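Long-range contacts in Crh-like protein 5 (Neosartorya fumigata, PDB 6IBU), which cuts chitin and transfers it to 1,6-beta-glucan or to other chitin chains, cross-linking the polysaccharides of the fungal cell wall and septa: residues 98-103 with 112-117; 54-59 with 190-195. All coordinates share one frame; numbering follows the deposited sequence.

Contact 1 (98-103 with 112-117)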
loop_
_atom_site.group_PDB
_atom_site.type_symbol
_atom_site.label_atom_id
_atom_site.label_comp_id
_atom_site.label_asym_id
_atom_site.label_seq_id
_atom_site.Cartn_x
_atom_site.Cartn_y
_atom_site.Cartn_z
ATOM N N GLU A 98 2.518 3.438 8.137
ATOM C CA GLU A 98 1.780 2.834 7.033
ATOM C C GLU A 98 0.732 3.785 6.494
ATOM O O GLU A 98 0.076 4.427 7.274
ATOM C CB GLU A 98 1.118 1.569 7.540
ATOM C CG GLU A 98 0.942 0.551 6.457
ATOM C CD GLU A 98 -0.511 0.227 6.187
ATOM O OE1 GLU A 98 -0.856 -0.981 6.212
ATOM O OE2 GLU A 98 -1.315 1.175 5.980
ATOM N N VAL A 99 0.593 3.805 5.178
ATOM C CA VAL A 99 -0.458 4.540 4.437
ATOM C C VAL A 99 -0.989 3.561 3.397
ATOM O O VAL A 99 -0.166 2.913 2.721
ATOM C CB VAL A 99 0.114 5.807 3.781
ATOM C CG1 VAL A 99 -0.928 6.497 2.933
ATOM C CG2 VAL A 99 0.686 6.751 4.823
ATOM N N ASP A 100 -2.302 3.460 3.250
ATOM C CA ASP A 100 -2.839 2.479 2.293
ATOM C C ASP A 100 -4.165 2.929 1.689
ATOM O O ASP A 100 -4.835 3.861 2.219
ATOM C CB ASP A 100 -2.920 1.085 2.906
ATOM C CG ASP A 100 -3.979 0.927 3.963
ATOM O OD1 ASP A 100 -5.160 0.919 3.600
ATOM O OD2 ASP A 100 -3.611 0.754 5.158
ATOM N N TRP A 101 -4.452 2.278 0.563
ATOM C CA TRP A 101 -5.765 2.208 -0.112
ATOM C C TRP A 101 -6.276 0.778 0.040
ATOM O O TRP A 101 -5.463 -0.139 -0.069
ATOM C CB TRP A 101 -5.617 2.569 -1.592
ATOM C CG TRP A 101 -5.062 3.911 -1.954
ATOM C CD1 TRP A 101 -3.783 4.211 -2.308
ATOM C CD2 TRP A 101 -5.814 5.119 -2.159
ATOM N NE1 TRP A 101 -3.669 5.525 -2.661
ATOM C CE2 TRP A 101 -4.908 6.111 -2.595
ATOM C CE3 TRP A 101 -7.152 5.468 -1.981
ATOM C CZ2 TRP A 101 -5.313 7.421 -2.869
ATOM C CZ3 TRP A 101 -7.555 6.755 -2.252
ATOM C CH2 TRP A 101 -6.647 7.713 -2.703
ATOM N N GLU A 102 -7.559 0.585 0.330
ATOM C CA GLU A 102 -8.192 -0.759 0.285
ATOM C C GLU A 102 -9.451 -0.661 -0.569
ATOM O O GLU A 102 -10.298 0.148 -0.250
ATOM C CB GLU A 102 -8.554 -1.259 1.681
ATOM C CG GLU A 102 -7.405 -1.233 2.673
ATOM C CD GLU A 102 -6.294 -2.222 2.357
ATOM O OE1 GLU A 102 -6.590 -3.345 1.929
ATOM O OE2 GLU A 102 -5.126 -1.855 2.510
ATOM N N VAL A 103 -9.575 -1.457 -1.622
ATOM C CA VAL A 103 -10.878 -1.633 -2.314
ATOM C C VAL A 103 -11.474 -2.982 -1.887
ATOM O O VAL A 103 -10.737 -3.950 -1.721
ATOM C CB VAL A 103 -10.735 -1.508 -3.843
ATOM C CG1 VAL A 103 -12.062 -1.725 -4.534
ATOM C CG2 VAL A 103 -10.164 -0.160 -4.241
ATOM N N GLN A 112 -11.371 2.596 0.600
ATOM C CA GLN A 112 -11.045 3.010 1.983
ATOM C C GLN A 112 -9.635 3.599 1.987
ATOM O O GLN A 112 -8.772 3.087 1.291
ATOM C CB GLN A 112 -11.213 1.857 2.965
ATOM C CG GLN A 112 -11.262 2.378 4.390
ATOM C CD GLN A 112 -11.170 1.302 5.433
ATOM O OE1 GLN A 112 -11.863 1.361 6.443
ATOM N NE2 GLN A 112 -10.321 0.317 5.201
ATOM N N THR A 113 -9.444 4.685 2.713
ATOM C CA THR A 113 -8.103 5.249 2.973
ATOM C C THR A 113 -7.726 4.886 4.395
ATOM O O THR A 113 -8.589 4.759 5.238
ATOM C CB THR A 113 -8.019 6.758 2.730
ATOM O OG1 THR A 113 -8.944 7.441 3.576
ATOM C CG2 THR A 113 -8.225 7.143 1.276
ATOM N N ASN A 114 -6.458 4.718 4.654
ATOM C CA ASN A 114 -6.034 4.319 6.007
ATOM C C ASN A 114 -4.586 4.690 6.274
ATOM O O ASN A 114 -3.809 4.848 5.333
ATOM C CB ASN A 114 -6.179 2.822 6.179
ATOM C CG ASN A 114 -6.993 2.518 7.404
ATOM O OD1 ASN A 114 -6.593 2.826 8.521
ATOM N ND2 ASN A 114 -8.168 1.964 7.173
ATOM N N TYR A 115 -4.241 4.781 7.541
ATOM C CA TYR A 115 -2.837 4.954 7.955
ATOM C C TYR A 115 -2.700 4.377 9.356
ATOM O O TYR A 115 -3.709 4.274 10.067
ATOM C CB TYR A 115 -2.429 6.421 7.862
ATOM C CG TYR A 115 -2.821 7.237 9.063
ATOM C CD1 TYR A 115 -4.087 7.781 9.179
ATOM C CD2 TYR A 115 -1.928 7.416 10.099
ATOM C CE1 TYR A 115 -4.445 8.512 10.295
ATOM C CE2 TYR A 115 -2.259 8.158 11.218
ATOM C CZ TYR A 115 -3.519 8.710 11.306
ATOM O OH TYR A 115 -3.855 9.419 12.406
ATOM N N PHE A 116 -1.477 3.969 9.677
ATOM C CA PHE A 116 -1.004 3.576 11.023
ATOM C C PHE A 116 0.291 4.343 11.268
ATOM O O PHE A 116 1.066 4.547 10.321
ATOM C CB PHE A 116 -0.776 2.064 11.106
ATOM C CG PHE A 116 -2.036 1.282 10.850
ATOM C CD1 PHE A 116 -2.952 1.089 11.869
ATOM C CD2 PHE A 116 -2.354 0.818 9.581
ATOM C CE1 PHE A 116 -4.107 0.350 11.652
ATOM C CE2 PHE A 116 -3.544 0.145 9.350
ATOM C CZ PHE A 116 -4.415 -0.097 10.387
ATOM N N GLY A 117 0.482 4.783 12.504
ATOM C CA GLY A 117 1.782 5.216 13.038
ATOM C C GLY A 117 2.363 4.115 13.895
ATOM O O GLY A 117 1.691 3.687 14.828
#

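Contact 2 (54-59 with 190-195)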
loop_
_atom_site.group_PDB
_atom_site.type_symbol
_atom_site.label_atom_id
_atom_site.label_comp_id
_atom_site.label_asym_id
_atom_site.label_seq_id
_atom_site.Cartn_x
_atom_site.Cartn_y
_atom_site.Cartn_z
ATOM N N ALA A 54 -7.976 -16.979 -6.563
ATOM C CA ALA A 54 -8.713 -18.093 -7.215
ATOM C C ALA A 54 -9.117 -19.141 -6.178
ATOM O O ALA A 54 -10.175 -19.754 -6.373
ATOM C CB ALA A 54 -7.903 -18.722 -8.322
ATOM N N LYS A 55 -8.313 -19.355 -5.139
ATOM C CA LYS A 55 -8.613 -20.368 -4.106
ATOM C C LYS A 55 -8.159 -19.842 -2.749
ATOM O O LYS A 55 -7.382 -18.875 -2.701
ATOM C CB LYS A 55 -7.936 -21.696 -4.444
ATOM C CG LYS A 55 -6.417 -21.709 -4.312
ATOM C CD LYS A 55 -5.746 -22.600 -5.364
ATOM C CE LYS A 55 -4.229 -22.577 -5.330
ATOM N NZ LYS A 55 -3.664 -21.442 -6.105
ATOM N N GLN A 56 -8.640 -20.471 -1.684
ATOM C CA GLN A 56 -8.339 -20.054 -0.303
ATOM C C GLN A 56 -6.818 -20.050 -0.148
ATOM O O GLN A 56 -6.161 -20.939 -0.717
ATOM C CB GLN A 56 -9.044 -20.965 0.696
ATOM C CG GLN A 56 -8.814 -20.556 2.146
ATOM C CD GLN A 56 -9.578 -21.413 3.130
ATOM O OE1 GLN A 56 -9.920 -22.558 2.862
ATOM N NE2 GLN A 56 -9.835 -20.872 4.306
ATOM N N GLY A 57 -6.287 -19.062 0.573
ATOM C CA GLY A 57 -4.842 -18.889 0.794
ATOM C C GLY A 57 -4.167 -18.070 -0.297
ATOM O O GLY A 57 -3.012 -17.702 -0.061
ATOM N N ASP A 58 -4.844 -17.771 -1.418
ATOM C CA ASP A 58 -4.300 -16.933 -2.527
ATOM C C ASP A 58 -4.212 -15.474 -2.074
ATOM O O ASP A 58 -5.257 -14.873 -1.778
ATOM C CB ASP A 58 -5.142 -16.977 -3.805
ATOM C CG ASP A 58 -4.788 -18.128 -4.725
ATOM O OD1 ASP A 58 -3.984 -18.992 -4.290
ATOM O OD2 ASP A 58 -5.324 -18.159 -5.871
ATOM N N ALA A 59 -2.996 -14.945 -1.998
ATOM C CA ALA A 59 -2.700 -13.567 -1.567
ATOM C C ALA A 59 -1.514 -13.071 -2.385
ATOM O O ALA A 59 -0.459 -12.728 -1.856
ATOM C CB ALA A 59 -2.426 -13.558 -0.088
ATOM N N ASP A 190 -12.059 -14.589 3.732
ATOM C CA ASP A 190 -11.602 -15.972 4.017
ATOM C C ASP A 190 -12.344 -16.449 5.259
ATOM O O ASP A 190 -12.332 -15.751 6.266
ATOM C CB ASP A 190 -10.089 -15.965 4.236
ATOM C CG ASP A 190 -9.433 -17.329 4.331
ATOM O OD1 ASP A 190 -9.982 -18.177 5.062
ATOM O OD2 ASP A 190 -8.329 -17.496 3.719
ATOM N N PRO A 191 -13.031 -17.614 5.233
ATOM C CA PRO A 191 -13.731 -18.119 6.417
ATOM C C PRO A 191 -12.833 -18.257 7.659
ATOM O O PRO A 191 -13.301 -18.104 8.765
ATOM C CB PRO A 191 -14.234 -19.501 5.990
ATOM C CG PRO A 191 -14.280 -19.454 4.483
ATOM C CD PRO A 191 -13.190 -18.492 4.069
ATOM N N SER A 192 -11.539 -18.489 7.447
ATOM C CA SER A 192 -10.540 -18.627 8.532
ATOM C C SER A 192 -10.196 -17.268 9.153
ATOM O O SER A 192 -9.452 -17.261 10.136
ATOM C CB SER A 192 -9.315 -19.336 8.038
ATOM O OG SER A 192 -8.320 -18.409 7.643
ATOM N N ASN A 193 -10.687 -16.153 8.625
ATOM C CA ASN A 193 -10.342 -14.818 9.177
ATOM C C ASN A 193 -11.248 -14.514 10.364
ATOM O O ASN A 193 -12.338 -15.073 10.477
ATOM C CB ASN A 193 -10.454 -13.722 8.122
ATOM C CG ASN A 193 -9.364 -13.774 7.078
ATOM O OD1 ASN A 193 -8.390 -14.509 7.210
ATOM N ND2 ASN A 193 -9.527 -12.986 6.029
ATOM N N PRO A 194 -10.847 -13.586 11.258
ATOM C CA PRO A 194 -11.736 -13.099 12.305
ATOM C C PRO A 194 -13.038 -12.551 11.699
ATOM O O PRO A 194 -12.970 -11.981 10.638
ATOM C CB PRO A 194 -10.959 -11.957 12.980
ATOM C CG PRO A 194 -9.507 -12.169 12.589
ATOM C CD PRO A 194 -9.531 -12.929 11.284
ATOM N N LYS A 195 -14.154 -12.695 12.417
ATOM C CA LYS A 195 -15.489 -12.154 12.052
ATOM C C LYS A 195 -15.352 -10.675 11.663
ATOM O O LYS A 195 -15.962 -10.280 10.668
ATOM C CB LYS A 195 -16.482 -12.286 13.213
ATOM C CG LYS A 195 -16.785 -13.709 13.675
ATOM C CD LYS A 195 -17.766 -13.782 14.845
ATOM C CE LYS A 195 -17.319 -12.992 16.064
ATOM N NZ LYS A 195 -18.283 -13.113 17.181
HETATM O O HOH W 1 -7.826 -16.880 1.328
#

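Contact 1 (98-103 with 112-117)
E98 and F116 form the first of three hydrogen-bonded pairs that zip these antiparallel strands together, followed by D100 with N114 and E102 with Q112. Both backbone N-H groups and both carbonyls of each pair are used, giving six bonds. The bond from E98 N to F116 O is bent (135° at the hydrogen), whereas Q112 N points almost straight at E102 O, in the carbonyl plane and 2.8 Å away. CA-H...O contacts accompany them: Y115 CA lies 3.0 Å from E98 O.

The acidic side chains share one face. The carboxylate of E98 meets the edge of the F116 ring, the two planes nearly perpendicular, with OE2 3.8 Å from CD2. D100 lies alongside N114, its OD1 3.4 Å from N114 CB; chi1 of 70° puts CG between the backbone N and the carbonyl carbon, which brings the end of the side chain nearer strand 112-116. E98 OE2 and D100 OD2 are only 2.5 Å apart. E102 OE1 is hydrogen-bonded to S88 OG on the neighbouring strand.

On the other face, T113 CG2 packs 3.6 Å from W101 CZ3, while T113 OG1 is hydrogen-bonded to T128 O and R161 NH1. Alternation along strand 98-105 thus aligns E98, D100 and E102, the ExDxE signature of the GH16 active site, with E98 the probable nucleophile and E102 the probable proton donor.

Contact 2 (54-59 with 190-195)
Q56 of one surface turn reaches across to D190 of another, where D190 OD1 accepts from S192 N in an Asx turn at the start of a type I beta turn spanning D190-N193. The facing loop makes a type II turn from K55 to D58.

One direct hydrogen bond joins the loops: Q56 NE2 donates to D190 OD1 over 2.8 Å, arriving on the syn side but 32° out of the carboxylate plane. S192 N meets the same oxygen on its anti side at 2.9 Å, so two N-H donors grip it and restrain the carboxylate. The Q56 chain is fully extended, CG anti to the backbone N (chi1 -178°), which carries its amide across the gap; the amide and carboxylate planes stand 52° apart.

P191 CD and S192 CB lie beside the amide as van der Waals neighbours, each 4.1 Å from Q56 NE2. Y207 touches the side chains of both Q56 and D190.

D58 ties its own loop together: OD2 accepts from A54 N, just before the turn, and OD1 forms a salt bridge with K55 NZ.

A water completes the link between loops, accepting from G57 N at 2.8 Å and donating to D190 OD2 at 2.5 Å.

In the fold
Contact 1 is a buried hairpin near the middle of the domain, whereas contact 2 is a small polar bridge between surface loops; their centres are 20 Å apart and their nearest atoms about 11 Å, without touching. In sequence the hairpin is nested between the two loops of contact 2. Both belong to the GH16 catalytic domain, a concanavalin-type sandwich of antiparallel sheets. Chitin-binding W186, on strand 179-187, relates the two: its side chain is about 4 Å from that of E102 in contact 1 and about 7 Å from that of D190 in contact 2. Chitin-binding T197 is also about 7 Å from D190, side chain to side chain, placing contact 2 beside the substrate-binding region.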